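Local atomic coordinates of ATPase BagA (Mycobacterium tuberculosis H37Rv, PDB entry 6BS3), a protein that hydrolyses ATP as one of the two subunits of the BagAB complex, an activity required for resistance to nitric oxide and to elevated glycerol. Residues Thr36-Leu41 and Ala158-Ala163; Ala42-Ala47 and Glu329-Leu334; Leu54-Val57 and Gly62-Gln65. All blocks are in the same frame, centred on the assembly; numbering follows the deposited sequence.

Interaction 1: residues Thr36-Leu41 and Ala158-Ala163; sequences TIAAAL and AIVVDA. With ADP (adenosine-5'-diphosphate), chain C.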
loop_
_atom_site.group_PDB
_atom_site.type_symbol
_atom_site.label_atom_id
_atom_site.label_comp_id
_atom_site.label_asym_id
_atom_site.label_seq_id
_atom_site.Cartn_x
_atom_site.Cartn_y
_atom_site.Cartn_z
ATOM N N THR A 36 2.691 3.618 12.220
ATOM C CA THR A 36 3.483 3.060 13.329
ATOM C C THR A 36 4.611 4.019 13.759
ATOM O O THR A 36 4.771 4.276 14.952
ATOM C CB THR A 36 4.089 1.699 12.913
ATOM O OG1 THR A 36 3.058 0.853 12.433
ATOM C CG2 THR A 36 4.801 1.004 14.047
ATOM N N ILE A 37 5.410 4.489 12.785
ATOM C CA ILE A 37 6.571 5.361 12.985
ATOM C C ILE A 37 6.158 6.794 13.398
ATOM O O ILE A 37 6.864 7.406 14.189
ATOM C CB ILE A 37 7.499 5.317 11.742
ATOM C CG1 ILE A 37 8.007 3.868 11.525
ATOM C CG2 ILE A 37 8.659 6.335 11.832
ATOM C CD1 ILE A 37 8.899 3.667 10.365
ATOM N N ALA A 38 5.005 7.303 12.903
ATOM C CA ALA A 38 4.520 8.635 13.273
ATOM C C ALA A 38 4.122 8.583 14.765
ATOM O O ALA A 38 4.515 9.470 15.524
ATOM C CB ALA A 38 3.354 9.050 12.384
ATOM N N ALA A 39 3.454 7.494 15.201
ATOM C CA ALA A 39 3.113 7.290 16.619
ATOM C C ALA A 39 4.388 7.115 17.494
ATOM O O ALA A 39 4.465 7.698 18.577
ATOM C CB ALA A 39 2.211 6.083 16.777
ATOM N N ALA A 40 5.385 6.345 17.019
ATOM C CA ALA A 40 6.652 6.150 17.751
ATOM C C ALA A 40 7.448 7.472 17.831
ATOM O O ALA A 40 8.059 7.742 18.855
ATOM C CB ALA A 40 7.489 5.055 17.094
ATOM N N LEU A 41 7.410 8.300 16.750
ATOM C CA LEU A 41 8.048 9.605 16.699
ATOM C C LEU A 41 7.384 10.553 17.712
ATOM O O LEU A 41 8.086 11.244 18.453
ATOM C CB LEU A 41 8.043 10.196 15.258
ATOM C CG LEU A 41 8.619 11.640 15.108
ATOM C CD1 LEU A 41 10.035 11.742 15.667
ATOM C CD2 LEU A 41 8.527 12.141 13.668
ATOM N N ALA A 158 5.253 19.912 19.703
ATOM C CA ALA A 158 5.413 19.424 18.329
ATOM C C ALA A 158 4.114 18.819 17.836
ATOM O O ALA A 158 3.268 18.405 18.632
ATOM C CB ALA A 158 6.538 18.380 18.241
ATOM N N ILE A 159 3.967 18.773 16.514
ATOM C CA ILE A 159 2.851 18.161 15.794
ATOM C C ILE A 159 3.465 17.112 14.871
ATOM O O ILE A 159 4.392 17.413 14.112
ATOM C CB ILE A 159 2.018 19.200 14.970
ATOM C CG1 ILE A 159 1.610 20.460 15.812
ATOM C CG2 ILE A 159 0.806 18.546 14.267
ATOM C CD1 ILE A 159 0.673 20.297 16.918
ATOM N N VAL A 160 2.957 15.885 14.947
ATOM C CA VAL A 160 3.417 14.798 14.083
ATOM C C VAL A 160 2.236 14.393 13.206
ATOM O O VAL A 160 1.165 14.056 13.712
ATOM C CB VAL A 160 4.072 13.598 14.837
ATOM C CG1 VAL A 160 4.583 12.543 13.846
ATOM C CG2 VAL A 160 5.209 14.074 15.769
ATOM N N VAL A 161 2.409 14.516 11.894
ATOM C CA VAL A 161 1.368 14.157 10.952
ATOM C C VAL A 161 1.706 12.818 10.296
ATOM O O VAL A 161 2.797 12.656 9.728
ATOM C CB VAL A 161 1.062 15.291 9.919
ATOM C CG1 VAL A 161 -0.094 14.917 8.993
ATOM C CG2 VAL A 161 0.761 16.609 10.626
ATOM N N ASP A 162 0.773 11.837 10.436
ATOM C CA ASP A 162 0.765 10.555 9.741
ATOM C C ASP A 162 0.151 11.041 8.402
ATOM O O ASP A 162 -1.058 11.235 8.277
ATOM C CB ASP A 162 -0.115 9.558 10.503
ATOM C CG ASP A 162 -0.436 8.224 9.854
ATOM O OD1 ASP A 162 0.077 7.952 8.749
ATOM O OD2 ASP A 162 -1.216 7.463 10.439
ATOM N N ALA A 163 1.036 11.408 7.473
ATOM C CA ALA A 163 0.709 12.086 6.218
ATOM C C ALA A 163 0.284 11.166 5.049
ATOM O O ALA A 163 0.536 9.963 5.103
ATOM C CB ALA A 163 1.904 12.956 5.809
HETATM P PB ADP C . 1.591 2.581 6.536
HETATM O O1B ADP C . 0.804 3.556 7.438
HETATM O O2B ADP C . 0.612 1.883 5.563
HETATM O O3B ADP C . 2.750 3.210 5.812
HETATM P PA ADP C . 1.738 0.771 8.886
HETATM O O1A ADP C . 0.220 0.531 8.948
HETATM O O2A ADP C . 2.206 1.617 10.007
HETATM O O3A ADP C . 2.121 1.418 7.482
HETATM O "O5'" ADP C . 2.542 -0.585 8.708
HETATM C "C5'" ADP C . 2.255 -1.646 7.768
HETATM C "C4'" ADP C . 2.282 -2.954 8.525
HETATM O "O4'" ADP C . 3.623 -3.204 8.995
HETATM C "C3'" ADP C . 1.384 -3.040 9.762
HETATM O "O3'" ADP C . 0.836 -4.346 9.865
HETATM C "C2'" ADP C . 2.348 -2.722 10.913
HETATM O "O2'" ADP C . 1.935 -3.238 12.174
HETATM C "C1'" ADP C . 3.637 -3.363 10.403
HETATM N N9 ADP C . 4.873 -2.777 10.920
HETATM C C8 ADP C . 5.268 -1.464 10.846
HETATM N N7 ADP C . 6.466 -1.238 11.329
HETATM C C5 ADP C . 6.890 -2.488 11.757
HETATM C C6 ADP C . 8.097 -2.939 12.339
HETATM N N6 ADP C . 9.120 -2.140 12.646
HETATM N N1 ADP C . 8.215 -4.263 12.599
HETATM C C2 ADP C . 7.191 -5.073 12.308
HETATM N N3 ADP C . 6.002 -4.760 11.781
HETATM C C4 ADP C . 5.917 -3.445 11.513
#
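In the P-loop NTPase core, the helix leaving the nucleotide-binding loop lies on a parallel strand of the central sheet, and here A38 and L41 of that helix rest on V160 of strand 158-162. The two axes are 7.9 Å apart and run at 171°, nearly antiparallel, because the strand leads up to the phosphate site while the helix departs from it. V160 supplies one methyl, CG1, for both neighbours: its torsion sets this branch anti to the backbone N (chi1 -177°), where it lies 4.0 Å from A38 CB. L41 arrives from the next turn, its CD2 crossing over the same CG1. Two residues further along the strand, A38 CB also meets D162 CB at 4.0 Å. The polar end of D162 turns elsewhere: OD2 is hydrogen-bonded to S35 OG. Its side chain is about 4 Å from the bound magnesium ion at the nearest atoms, too far for direct ligation and consistent with a Walker B aspartate acting from the second shell. At the start of the helix, T36 grips ADP through two donors on one oxygen: its N reaches O2A at 3.0 Å (N-H...O 162°), and OG1, held beside that N, reaches the same O2A at 2.7 Å.

Interaction 2: residues Ala42-Ala47 and Glu329-Leu334; sequences ALTLAA and ELSESL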
loop_
_atom_site.group_PDB
_atom_site.type_symbol
_atom_site.label_atom_id
_atom_site.label_comp_id
_atom_site.label_asym_id
_atom_site.label_seq_id
_atom_site.Cartn_x
_atom_site.Cartn_y
_atom_site.Cartn_z
ATOM N N ALA A 42 6.044 10.558 17.758
ATOM C CA ALA A 42 5.232 11.372 18.682
ATOM C C ALA A 42 5.598 11.049 20.122
ATOM O O ALA A 42 5.789 11.974 20.908
ATOM C CB ALA A 42 3.736 11.140 18.440
ATOM N N LEU A 43 5.746 9.736 20.452
ATOM C CA LEU A 43 6.151 9.250 21.781
ATOM C C LEU A 43 7.532 9.746 22.129
ATOM O O LEU A 43 7.754 10.160 23.265
ATOM C CB LEU A 43 6.100 7.702 21.900
ATOM C CG LEU A 43 4.696 7.046 21.936
ATOM C CD1 LEU A 43 4.783 5.529 21.693
ATOM C CD2 LEU A 43 3.972 7.328 23.275
ATOM N N THR A 44 8.456 9.729 21.149
ATOM C CA THR A 44 9.847 10.157 21.336
ATOM C C THR A 44 9.923 11.658 21.654
ATOM O O THR A 44 10.651 12.041 22.549
ATOM C CB THR A 44 10.723 9.786 20.110
ATOM O OG1 THR A 44 10.555 8.407 19.791
ATOM C CG2 THR A 44 12.182 10.050 20.351
ATOM N N LEU A 45 9.173 12.484 20.919
ATOM C CA LEU A 45 9.172 13.927 21.075
ATOM C C LEU A 45 8.425 14.394 22.311
ATOM O O LEU A 45 8.719 15.483 22.795
ATOM C CB LEU A 45 8.653 14.613 19.793
ATOM C CG LEU A 45 9.481 14.359 18.497
ATOM C CD1 LEU A 45 8.836 15.005 17.326
ATOM C CD2 LEU A 45 10.943 14.852 18.641
ATOM N N ALA A 46 7.474 13.584 22.836
ATOM C CA ALA A 46 6.720 13.925 24.050
ATOM C C ALA A 46 7.467 13.625 25.334
ATOM O O ALA A 46 7.159 14.242 26.349
ATOM C CB ALA A 46 5.363 13.246 24.062
ATOM N N ALA A 47 8.447 12.708 25.310
ATOM C CA ALA A 47 9.249 12.354 26.493
ATOM C C ALA A 47 9.840 13.584 27.216
ATOM O O ALA A 47 10.264 14.536 26.568
ATOM C CB ALA A 47 10.350 11.380 26.115
ATOM N N GLU A 329 9.143 0.344 22.091
ATOM C CA GLU A 329 10.452 -0.184 21.633
ATOM C C GLU A 329 10.960 0.608 20.428
ATOM O O GLU A 329 12.149 0.894 20.348
ATOM C CB GLU A 329 10.384 -1.676 21.244
ATOM C CG GLU A 329 10.022 -2.606 22.387
ATOM C CD GLU A 329 9.670 -4.034 22.000
ATOM O OE1 GLU A 329 9.809 -4.401 20.810
ATOM O OE2 GLU A 329 9.256 -4.794 22.905
ATOM N N LEU A 330 10.062 0.965 19.498
ATOM C CA LEU A 330 10.447 1.756 18.322
ATOM C C LEU A 330 10.796 3.198 18.710
ATOM O O LEU A 330 11.743 3.749 18.159
ATOM C CB LEU A 330 9.388 1.705 17.212
ATOM C CG LEU A 330 9.107 0.332 16.583
ATOM C CD1 LEU A 330 7.914 0.423 15.650
ATOM C CD2 LEU A 330 10.329 -0.209 15.801
ATOM N N SER A 331 10.076 3.772 19.702
ATOM C CA SER A 331 10.330 5.118 20.244
ATOM C C SER A 331 11.728 5.140 20.901
ATOM O O SER A 331 12.529 6.039 20.631
ATOM C CB SER A 331 9.255 5.488 21.267
ATOM O OG SER A 331 9.529 6.739 21.873
ATOM N N GLU A 332 12.020 4.103 21.721
ATOM C CA GLU A 332 13.310 3.890 22.363
ATOM C C GLU A 332 14.426 3.754 21.287
ATOM O O GLU A 332 15.463 4.390 21.428
ATOM C CB GLU A 332 13.256 2.666 23.299
ATOM C CG GLU A 332 14.552 2.418 24.053
ATOM C CD GLU A 332 14.841 3.375 25.195
ATOM O OE1 GLU A 332 15.373 4.478 24.929
ATOM O OE2 GLU A 332 14.542 3.018 26.359
ATOM N N SER A 333 14.179 2.999 20.192
ATOM C CA SER A 333 15.142 2.866 19.087
ATOM C C SER A 333 15.428 4.238 18.436
ATOM O O SER A 333 16.585 4.563 18.215
ATOM C CB SER A 333 14.652 1.859 18.054
ATOM O OG SER A 333 15.477 1.907 16.901
ATOM N N LEU A 334 14.384 5.055 18.191
ATOM C CA LEU A 334 14.519 6.426 17.685
ATOM C C LEU A 334 15.315 7.310 18.644
ATOM O O LEU A 334 16.199 8.027 18.184
ATOM C CB LEU A 334 13.155 7.065 17.419
ATOM C CG LEU A 334 12.387 6.527 16.199
ATOM C CD1 LEU A 334 11.000 7.121 16.149
ATOM C CD2 LEU A 334 13.169 6.776 14.860
#
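L43 is the first residue of 42-47 to meet the C-terminal helix, through the root of its side chain: its CB lies 3.6 Å from S331 OG and 3.9 Å from S331 CB. T44 follows and carries most of this segment's share of the contact. Its CA is paired with that of S331 at 5.2 Å, the nearest pair of CA atoms across the segments, and its side chain is directed at the other helix. T44 OG1 stands beside its own backbone N (chi1 -51°), whereas S331 OG is anti to its own (chi1 176°); with these two torsions the hydroxyls meet at the crossing, 2.9 Å from OG1 to OG. T44 OG1 is also hydrogen-bonded to A40 O one turn back in its own helix, so this buried hydroxyl has a polar partner independent of S331. Further along the second helix, L334 flanks the hydroxyl with carbon, its CB 3.8 Å and its CD1 3.9 Å from T44 OG1. The short, polar side chains of T44 and S331 fit the close spacing: the axes of the two segments pass 8.7 Å apart with a signed crossing angle of -59°. The helix ends after A46, and A47 is the first residue to leave helical backbone angles. Around this crossing, A42 and A46 pack on both V52 and V88 of the neighbouring strands 51-56 and 86-92, with L43 on V88 and L45 on V52. On the other helix, L334 touches L315 and L330 touches P316, both of edge strand 312-316. Helix 34-46 is thus set between the sheet and helix 324-336, whose L330 also touches ADP.

Interaction 3: residues Leu54-Val57 and Gly62-Gln65; sequences LVEV and GIAQ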
loop_
_atom_site.group_PDB
_atom_site.type_symbol
_atom_site.label_atom_id
_atom_site.label_comp_id
_atom_site.label_asym_id
_atom_site.label_seq_id
_atom_site.Cartn_x
_atom_site.Cartn_y
_atom_site.Cartn_z
ATOM N N LEU A 54 -0.542 13.981 17.610
ATOM C CA LEU A 54 -0.442 13.000 16.518
ATOM C C LEU A 54 -1.696 13.172 15.625
ATOM O O LEU A 54 -2.826 12.969 16.084
ATOM C CB LEU A 54 -0.327 11.563 17.091
ATOM C CG LEU A 54 -0.294 10.398 16.096
ATOM C CD1 LEU A 54 0.940 10.490 15.135
ATOM C CD2 LEU A 54 -0.392 9.070 16.821
ATOM N N VAL A 55 -1.486 13.579 14.363
ATOM C CA VAL A 55 -2.551 13.910 13.396
ATOM C C VAL A 55 -2.649 12.930 12.219
ATOM O O VAL A 55 -1.631 12.611 11.610
ATOM C CB VAL A 55 -2.346 15.363 12.874
ATOM C CG1 VAL A 55 -3.449 15.784 11.892
ATOM C CG2 VAL A 55 -2.225 16.371 14.018
ATOM N N GLU A 56 -3.868 12.479 11.878
ATOM C CA GLU A 56 -4.083 11.683 10.660
ATOM C C GLU A 56 -5.096 12.432 9.770
ATOM O O GLU A 56 -5.970 13.116 10.294
ATOM C CB GLU A 56 -4.430 10.220 10.923
ATOM C CG GLU A 56 -5.824 9.997 11.484
ATOM C CD GLU A 56 -6.130 8.526 11.586
ATOM O OE1 GLU A 56 -6.469 8.075 12.699
ATOM O OE2 GLU A 56 -5.996 7.815 10.565
ATOM N N VAL A 57 -4.924 12.388 8.439
ATOM C CA VAL A 57 -5.694 13.251 7.521
ATOM C C VAL A 57 -6.573 12.524 6.453
ATOM O O VAL A 57 -7.233 13.211 5.668
ATOM C CB VAL A 57 -4.699 14.235 6.823
ATOM C CG1 VAL A 57 -3.881 15.047 7.835
ATOM C CG2 VAL A 57 -3.771 13.503 5.858
ATOM N N GLY A 62 -6.630 5.247 11.343
ATOM C CA GLY A 62 -5.381 4.520 11.559
ATOM C C GLY A 62 -4.822 4.631 12.962
ATOM O O GLY A 62 -4.162 3.700 13.433
ATOM N N ILE A 63 -5.058 5.775 13.645
ATOM C CA ILE A 63 -4.601 5.973 15.035
ATOM C C ILE A 63 -5.368 5.028 15.976
ATOM O O ILE A 63 -4.734 4.323 16.770
ATOM C CB ILE A 63 -4.662 7.460 15.520
ATOM C CG1 ILE A 63 -3.731 8.372 14.674
ATOM C CG2 ILE A 63 -4.302 7.540 17.010
ATOM C CD1 ILE A 63 -4.018 9.908 14.783
ATOM N N ALA A 64 -6.733 5.016 15.875
ATOM C CA ALA A 64 -7.610 4.151 16.671
ATOM C C ALA A 64 -7.251 2.673 16.466
ATOM O O ALA A 64 -7.154 1.929 17.439
ATOM C CB ALA A 64 -9.067 4.397 16.305
ATOM N N GLN A 65 -6.992 2.277 15.203
ATOM C CA GLN A 65 -6.589 0.931 14.798
ATOM C C GLN A 65 -5.238 0.551 15.426
ATOM O O GLN A 65 -5.086 -0.564 15.927
ATOM C CB GLN A 65 -6.522 0.852 13.267
ATOM C CG GLN A 65 -6.465 -0.570 12.719
ATOM C CD GLN A 65 -6.138 -0.625 11.246
ATOM O OE1 GLN A 65 -5.216 0.041 10.754
ATOM N NE2 GLN A 65 -6.879 -1.441 10.513
HETATM O O HOH W 1 -8.009 7.235 14.737
#
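The carboxylate of E56 faces the first amides of helix 62-66, with G62 N at its edge and I63 on one face. G62 N lies in the carboxylate plane in front of the two oxygens and donates to the syn lone pair of OE2, at 2.8 Å but with a bent N-H...O angle of 136°. I63 N comes instead from above the plane, 42° out of it, and makes the straighter bond, 2.9 Å to OE1 at 168°. On the same face, I63 CG1 packs 3.4 Å from OE1. A water slightly displaced toward the opposite face donates to OE1 and accepts from A64 N at 2.8 Å, so three successive amides are engaged directly or through water. Negative charge here would probably be favoured by the positive end of the short helix. The carboxylate gets there because E56 CG takes the crowded position between the backbone N and the carbonyl carbon, after which the chain runs extended past I63 in the opposite direction. Beyond the carboxylate, on the strand side, I63 CD1 touches L54 CG at 4.0 Å, the two side chains meeting tip to tip, and also lies 3.5 Å from L54 O. L72 and A90 flank I63, while V88 flanks L54. This pairing of a strand end with the start of the next helix closes the turn after strand 51-56 in the P-loop NTPase fold; by analogy with Get3 and ArsA, the turn probably occupies the place of the first switch loop near the magnesium site.

In the fold
From the N terminus, helix 34-46 opens interaction 1 and, in the residues immediately after, interaction 2. The chain passes into strand 51-56 and at once closes interaction 3, with only four residues between its segments, well within the spans of both others. Interaction 1 closes after 116 intervening residues, when strand 158-162 enters the sheet beside 51-56; V160 O to V55 N, 2.8 Å, links interactions 1 and 3 there. Interaction 2 closes last, after 281 residues, so it crosses interaction 1. Together they fix the nucleotide-binding helix to the central sheet on one side and to helix 324-336 on another, and join strand 51-56 to helix 62-66.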